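Local structure of dihydroorotase (Saccharomyces cerevisiae S288C, 6L0A) at residues M13-R18 / S36-M41; F255-A260 / Y278-A283. The protein catalyses the zinc-dependent, reversible cyclisation of N-carbamoyl-L-aspartate to dihydroorotate, the third step of de novo pyrimidine biosynthesis. One frame throughout, in Å; residues are numbered along the deposited sequence.

Contact 1: residues M13-R18 / S36-M41; sequences MHVHVR and SIAYIM. With ZN (zinc ion), chain K; LMR ((2S)-2-hydroxybutanedioic acid), chain M.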
loop_
_atom_site.group_PDB
_atom_site.type_symbol
_atom_site.label_atom_id
_atom_site.label_comp_id
_atom_site.label_asym_id
_atom_site.label_seq_id
_atom_site.Cartn_x
_atom_site.Cartn_y
_atom_site.Cartn_z
ATOM N N MET C 13 7.925 -15.051 -20.004
ATOM C CA MET C 13 7.926 -14.012 -21.022
ATOM C C MET C 13 7.995 -12.600 -20.435
ATOM O O MET C 13 7.549 -11.641 -21.083
ATOM C CB MET C 13 6.712 -14.192 -21.931
ATOM C CG MET C 13 6.810 -15.489 -22.788
ATOM S SD MET C 13 8.451 -15.782 -23.514
ATOM C CE MET C 13 8.015 -16.968 -24.805
ATOM N N HIS C 14 8.600 -12.431 -19.255
ATOM C CA HIS C 14 8.742 -11.089 -18.674
ATOM C C HIS C 14 9.806 -11.137 -17.568
ATOM O O HIS C 14 9.477 -11.344 -16.403
ATOM C CB HIS C 14 7.409 -10.600 -18.133
ATOM C CG HIS C 14 7.361 -9.122 -17.894
ATOM N ND1 HIS C 14 6.306 -8.336 -18.305
ATOM C CD2 HIS C 14 8.241 -8.285 -17.292
ATOM C CE1 HIS C 14 6.536 -7.080 -17.962
ATOM N NE2 HIS C 14 7.700 -7.022 -17.341
ATOM N N VAL C 15 11.069 -10.908 -17.945
ATOM C CA VAL C 15 12.212 -11.113 -17.051
ATOM C C VAL C 15 13.045 -9.841 -16.977
ATOM O O VAL C 15 13.345 -9.231 -18.009
ATOM C CB VAL C 15 13.093 -12.294 -17.518
ATOM C CG1 VAL C 15 14.393 -12.349 -16.729
ATOM C CG2 VAL C 15 12.340 -13.611 -17.363
ATOM N N HIS C 16 13.443 -9.454 -15.759
ATOM C CA HIS C 16 14.451 -8.423 -15.536
ATOM C C HIS C 16 15.717 -9.065 -14.982
ATOM O O HIS C 16 15.670 -9.726 -13.936
ATOM C CB HIS C 16 13.945 -7.357 -14.550
ATOM C CG HIS C 16 12.762 -6.579 -15.043
ATOM N ND1 HIS C 16 12.885 -5.432 -15.801
ATOM C CD2 HIS C 16 11.431 -6.789 -14.890
ATOM C CE1 HIS C 16 11.679 -4.975 -16.097
ATOM N NE2 HIS C 16 10.778 -5.780 -15.557
ATOM N N VAL C 17 16.854 -8.858 -15.655
ATOM C CA VAL C 17 18.138 -9.334 -15.143
ATOM C C VAL C 17 19.137 -8.211 -14.914
ATOM O O VAL C 17 20.271 -8.488 -14.511
ATOM C CB VAL C 17 18.768 -10.419 -16.046
ATOM C CG1 VAL C 17 17.937 -11.706 -16.022
ATOM C CG2 VAL C 17 18.958 -9.893 -17.459
ATOM N N ARG C 18 18.760 -6.956 -15.154
ATOM C CA ARG C 18 19.588 -5.796 -14.777
ATOM C C ARG C 18 20.938 -5.868 -15.510
ATOM O O ARG C 18 21.026 -6.377 -16.638
ATOM C CB ARG C 18 19.719 -5.705 -13.253
ATOM C CG ARG C 18 18.433 -5.929 -12.463
ATOM C CD ARG C 18 17.411 -4.844 -12.742
ATOM N NE ARG C 18 16.350 -4.886 -11.735
ATOM C CZ ARG C 18 15.140 -4.362 -11.903
ATOM N NH1 ARG C 18 14.823 -3.744 -13.041
ATOM N NH2 ARG C 18 14.244 -4.468 -10.928
ATOM N N SER C 36 13.363 -22.208 -19.374
ATOM C CA SER C 36 14.236 -22.426 -20.523
ATOM C C SER C 36 14.362 -21.189 -21.405
ATOM O O SER C 36 15.457 -20.890 -21.895
ATOM C CB SER C 36 13.708 -23.598 -21.358
ATOM O OG SER C 36 14.416 -23.685 -22.584
ATOM N N ILE C 37 13.256 -20.464 -21.587
ATOM C CA ILE C 37 13.145 -19.339 -22.508
ATOM C C ILE C 37 12.754 -18.104 -21.697
ATOM O O ILE C 37 11.788 -18.156 -20.933
ATOM C CB ILE C 37 12.090 -19.605 -23.596
ATOM C CG1 ILE C 37 12.436 -20.854 -24.413
ATOM C CG2 ILE C 37 11.937 -18.390 -24.513
ATOM C CD1 ILE C 37 11.203 -21.542 -24.995
ATOM N N ALA C 38 13.489 -17.006 -21.877
ATOM C CA ALA C 38 13.245 -15.760 -21.149
ATOM C C ALA C 38 13.104 -14.592 -22.120
ATOM O O ALA C 38 13.946 -14.413 -23.004
ATOM C CB ALA C 38 14.388 -15.470 -20.171
ATOM N N TYR C 39 12.061 -13.782 -21.937
ATOM C CA TYR C 39 11.909 -12.532 -22.675
ATOM C C TYR C 39 12.429 -11.403 -21.794
ATOM O O TYR C 39 11.860 -11.143 -20.729
ATOM C CB TYR C 39 10.453 -12.294 -23.050
ATOM C CG TYR C 39 10.212 -11.080 -23.932
ATOM C CD1 TYR C 39 10.739 -11.010 -25.210
ATOM C CD2 TYR C 39 9.423 -10.023 -23.488
ATOM C CE1 TYR C 39 10.497 -9.901 -26.036
ATOM C CE2 TYR C 39 9.177 -8.910 -24.298
ATOM C CZ TYR C 39 9.719 -8.866 -25.576
ATOM O OH TYR C 39 9.476 -7.786 -26.404
ATOM N N ILE C 40 13.496 -10.745 -22.238
ATOM C CA ILE C 40 14.309 -9.858 -21.404
ATOM C C ILE C 40 13.831 -8.420 -21.556
ATOM O O ILE C 40 13.844 -7.860 -22.659
ATOM C CB ILE C 40 15.798 -9.967 -21.771
ATOM C CG1 ILE C 40 16.278 -11.408 -21.589
ATOM C CG2 ILE C 40 16.646 -8.984 -20.968
ATOM C CD1 ILE C 40 16.287 -11.879 -20.110
ATOM N N MET C 41 13.471 -7.796 -20.444
ATOM C CA MET C 41 12.921 -6.449 -20.514
ATOM C C MET C 41 14.033 -5.406 -20.655
ATOM O O MET C 41 15.185 -5.652 -20.283
ATOM C CB MET C 41 12.065 -6.186 -19.281
ATOM C CG MET C 41 10.730 -6.968 -19.314
ATOM S SD MET C 41 9.731 -6.498 -20.734
ATOM C CE MET C 41 8.491 -7.795 -20.861
HETATM ZN ZN ZN K . 8.629 -5.831 -15.808
HETATM C C1 LMR M . 7.883 -3.209 -13.348
HETATM O O1A LMR M . 7.680 -4.192 -14.110
HETATM O O1B LMR M . 6.949 -2.389 -13.228
HETATM C C2 LMR M . 9.212 -2.985 -12.589
HETATM O O2 LMR M . 9.125 -2.994 -11.177
HETATM C C3 LMR M . 10.144 -4.125 -12.829
HETATM C C4 LMR M . 11.463 -3.448 -12.538
HETATM O O4A LMR M . 11.793 -3.060 -11.364
HETATM O O4B LMR M . 12.166 -3.295 -13.546
HETATM O O HOH W 1 16.789 -6.965 -18.143
#
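Met-41, at the end of one strand, lies against two metal-binding imidazoles and touches each with a different carbon. Its methyl carbon CE sits almost squarely over the centre of the His-14 ring, 3.4 Å from the centroid and 8° off the normal, a CH-pi contact; SD follows over the same face. CG lies anti to the carbonyl carbon (chi1 -72°) and a bend at chi2 (-61°) carries SD and CE over His-14, while CB, set by the backbone, lies over a face of His-16, 3.8 Å from its centroid. The malate atom O4B lies over the opposite face of His-16, which is thereby sandwiched between protein and ligand. Both rings present NE2 to one zinc ion, and Glu-179 accepts a hydrogen bond from His-14 at ND1, a second-shell grip that fixes the ring's rotation.

This is the first beta-alpha-beta unit of the TIM-barrel amidohydrolase fold, and the HxH pair lies at the C-terminal end of its first barrel strand. The parallel strands are joined by Val-15 N to Tyr-39 O (2.9 Å) and by Met-41 N to Val-15 O (2.8 Å). On the side away from the zinc, Val-15 CG1 packs on Ile-40 CD1 at 3.9 Å, toward helices 20-32 and 51-64.

Beyond the strand, Arg-18 grips the distal malate carboxylate edge-on, NH1 to O4B at 2.7 Å and NH2 to O4A at 2.9 Å. A leucine in its place would probably leave that carboxylate without its two charged donors and less firmly oriented. Pro-261 O holds NE of Arg-18.

Contact 2: residues F255-A260 / Y278-A283; sequences FGSDSA and YSQSFA. With ZN (zinc ion), chain K; LMR ((2S)-2-hydroxybutanedioic acid), chain M.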
loop_
_atom_site.group_PDB
_atom_site.type_symbol
_atom_site.label_atom_id
_atom_site.label_comp_id
_atom_site.label_asym_id
_atom_site.label_seq_id
_atom_site.Cartn_x
_atom_site.Cartn_y
_atom_site.Cartn_z
ATOM N N PHE C 255 2.474 -17.260 -18.646
ATOM C CA PHE C 255 3.333 -16.854 -17.540
ATOM C C PHE C 255 4.334 -15.794 -17.969
ATOM O O PHE C 255 5.087 -15.989 -18.930
ATOM C CB PHE C 255 4.089 -18.068 -17.003
ATOM C CG PHE C 255 5.039 -17.767 -15.877
ATOM C CD1 PHE C 255 4.615 -17.078 -14.754
ATOM C CD2 PHE C 255 6.357 -18.219 -15.931
ATOM C CE1 PHE C 255 5.493 -16.834 -13.709
ATOM C CE2 PHE C 255 7.236 -17.986 -14.888
ATOM C CZ PHE C 255 6.798 -17.292 -13.769
ATOM N N GLY C 256 4.359 -14.684 -17.235
ATOM C CA GLY C 256 5.469 -13.746 -17.303
ATOM C C GLY C 256 5.745 -13.304 -15.884
ATOM O O GLY C 256 4.867 -12.707 -15.258
ATOM N N SER C 257 6.920 -13.615 -15.346
ATOM C CA SER C 257 7.114 -13.443 -13.908
ATOM C C SER C 257 7.153 -11.977 -13.507
ATOM O O SER C 257 6.751 -11.625 -12.390
ATOM C CB SER C 257 8.410 -14.122 -13.463
ATOM O OG SER C 257 9.544 -13.476 -14.012
ATOM N N ASP C 258 7.655 -11.119 -14.387
ATOM C CA ASP C 258 8.098 -9.784 -13.993
ATOM C C ASP C 258 8.994 -9.865 -12.764
ATOM O O ASP C 258 8.916 -9.036 -11.858
ATOM C CB ASP C 258 6.916 -8.841 -13.739
ATOM C CG ASP C 258 7.345 -7.387 -13.702
ATOM O OD1 ASP C 258 8.450 -7.106 -14.207
ATOM O OD2 ASP C 258 6.620 -6.533 -13.133
ATOM N N SER C 259 9.837 -10.899 -12.708
ATOM C CA SER C 259 10.822 -10.941 -11.633
ATOM C C SER C 259 11.728 -9.719 -11.742
ATOM O O SER C 259 12.323 -9.467 -12.796
ATOM C CB SER C 259 11.632 -12.235 -11.690
ATOM O OG SER C 259 12.642 -12.217 -10.697
ATOM N N ALA C 260 11.812 -8.949 -10.655
ATOM C CA ALA C 260 12.425 -7.624 -10.652
ATOM C C ALA C 260 13.396 -7.552 -9.485
ATOM O O ALA C 260 13.006 -7.199 -8.365
ATOM C CB ALA C 260 11.368 -6.528 -10.544
ATOM N N TYR C 278 11.031 -10.232 -6.536
ATOM C CA TYR C 278 12.027 -11.134 -7.114
ATOM C C TYR C 278 11.532 -12.573 -7.016
ATOM O O TYR C 278 11.527 -13.166 -5.930
ATOM C CB TYR C 278 13.385 -11.000 -6.429
ATOM C CG TYR C 278 14.342 -12.037 -6.971
ATOM C CD1 TYR C 278 14.908 -11.883 -8.226
ATOM C CD2 TYR C 278 14.624 -13.198 -6.257
ATOM C CE1 TYR C 278 15.772 -12.849 -8.758
ATOM C CE2 TYR C 278 15.487 -14.178 -6.782
ATOM C CZ TYR C 278 16.045 -13.995 -8.034
ATOM O OH TYR C 278 16.900 -14.958 -8.558
ATOM N N SER C 279 11.174 -13.157 -8.159
ATOM C CA SER C 279 10.627 -14.501 -8.187
ATOM C C SER C 279 11.447 -15.478 -9.025
ATOM O O SER C 279 11.060 -16.647 -9.126
ATOM C CB SER C 279 9.179 -14.477 -8.705
ATOM O OG SER C 279 9.115 -13.884 -9.992
ATOM N N GLN C 280 12.565 -15.049 -9.617
ATOM C CA GLN C 280 13.232 -15.891 -10.619
ATOM C C GLN C 280 13.703 -17.213 -10.028
ATOM O O GLN C 280 13.544 -18.267 -10.658
ATOM C CB GLN C 280 14.411 -15.156 -11.239
ATOM C CG GLN C 280 14.726 -15.629 -12.649
ATOM C CD GLN C 280 13.689 -15.138 -13.640
ATOM O OE1 GLN C 280 13.612 -13.943 -13.918
ATOM N NE2 GLN C 280 12.859 -16.050 -14.150
ATOM N N SER C 281 14.282 -17.181 -8.821
ATOM C CA SER C 281 14.939 -18.364 -8.255
ATOM C C SER C 281 13.996 -19.544 -8.050
ATOM O O SER C 281 14.463 -20.690 -7.965
ATOM C CB SER C 281 15.605 -18.012 -6.919
ATOM O OG SER C 281 16.800 -17.260 -7.100
ATOM N N PHE C 282 12.688 -19.312 -7.955
ATOM C CA PHE C 282 11.748 -20.405 -7.746
ATOM C C PHE C 282 10.532 -20.247 -8.635
ATOM O O PHE C 282 9.435 -20.673 -8.272
ATOM C CB PHE C 282 11.343 -20.503 -6.268
ATOM C CG PHE C 282 12.517 -20.690 -5.356
ATOM C CD1 PHE C 282 13.006 -21.961 -5.095
ATOM C CD2 PHE C 282 13.160 -19.603 -4.794
ATOM C CE1 PHE C 282 14.102 -22.141 -4.272
ATOM C CE2 PHE C 282 14.260 -19.775 -3.977
ATOM C CZ PHE C 282 14.731 -21.047 -3.717
ATOM N N ALA C 283 10.731 -19.657 -9.819
ATOM C CA ALA C 283 9.626 -19.230 -10.669
ATOM C C ALA C 283 8.612 -20.347 -10.900
ATOM O O ALA C 283 7.430 -20.203 -10.583
ATOM C CB ALA C 283 10.186 -18.707 -11.996
HETATM ZN ZN ZN K . 8.629 -5.831 -15.808
HETATM C C1 LMR M . 7.883 -3.209 -13.348
HETATM O O1A LMR M . 7.680 -4.192 -14.110
HETATM O O1B LMR M . 6.949 -2.389 -13.228
HETATM C C2 LMR M . 9.212 -2.985 -12.589
HETATM O O2 LMR M . 9.125 -2.994 -11.177
HETATM C C3 LMR M . 10.144 -4.125 -12.829
HETATM C C4 LMR M . 11.463 -3.448 -12.538
HETATM O O4A LMR M . 11.793 -3.060 -11.364
HETATM O O4B LMR M . 12.166 -3.295 -13.546
HETATM O O HOH W 2 6.452 -13.250 -10.320
HETATM O O HOH W 3 14.783 -11.858 -12.272
#
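The loop that follows the last strand of the amidohydrolase barrel, 253-255, carries the aspartate ligand of the zinc site, and residues 278-283 pack against it just before helix 283-293. Ser-259 makes the direct hydrogen bonds between the segments. A chi1 of 176° swings OG away from the amide N of Ser-259 and into the turn formed by 278-283, where it accepts from two successive amides: Ser-279 N at 3.1 Å, and Gln-280 N at 3.0 Å in a weak, strongly bent bond (123°). The same oxygen lies obliquely against the Tyr-278 ring, 3.4 Å from CD1. A water hydrogen-bonded to Ser-259 OG donates to Gln-280 OE1, while Gln-280 NE2 turns to Asp-12.

Ser-257 makes the loop's own internal tie. Its OG accepts from Ser-259 N at 2.9 Å, forming an ST turn, and its single proton has two acceptors within hydrogen-bonding distance, Asp-12 OD2 and His-14 O. The CB of Ser-257 rests on Ser-279 OG, and a second water links that hydroxyl to Ser-257 O. At the strand end, Phe-255 meets Ala-283 CB with the edge of its ring, through CZ at 4.1 Å. Tyr-278 OH and Ser-281 OG share a hydrogen bond.

Away from these serines, Asp-258 directs OD1 to the zinc ion at 2.0 Å, and Ala-260 CB lies 3.5 Å from malate C3. One short loop thus turns Ser-257 and Ser-259 toward 278-283 and the Asp-258 carboxylate toward the metal, where it holds the place of the metal-binding aspartate after strand eight of the amidohydrolase barrel.

How the contacts relate
Contact 1 and contact 2 come in series along the chain, one from the first beta-alpha-beta unit and the other from the loop after the last barrel strand, yet their centres are only 9 Å apart. Closure of the barrel brings them together: Met-13 N to Phe-255 O and His-16 N to Ser-259 O, both 3.2 Å, are probable hydrogen bonds between strand 11-15 and the chain of strand 253-255 and its loop. Both contacts reach the same zinc ion and malate, so the first and last strands jointly build one metal site, together with Lys-98, probably carboxylated, which also binds the second zinc ion. Helix 20-32 packs against side chains of both contacts.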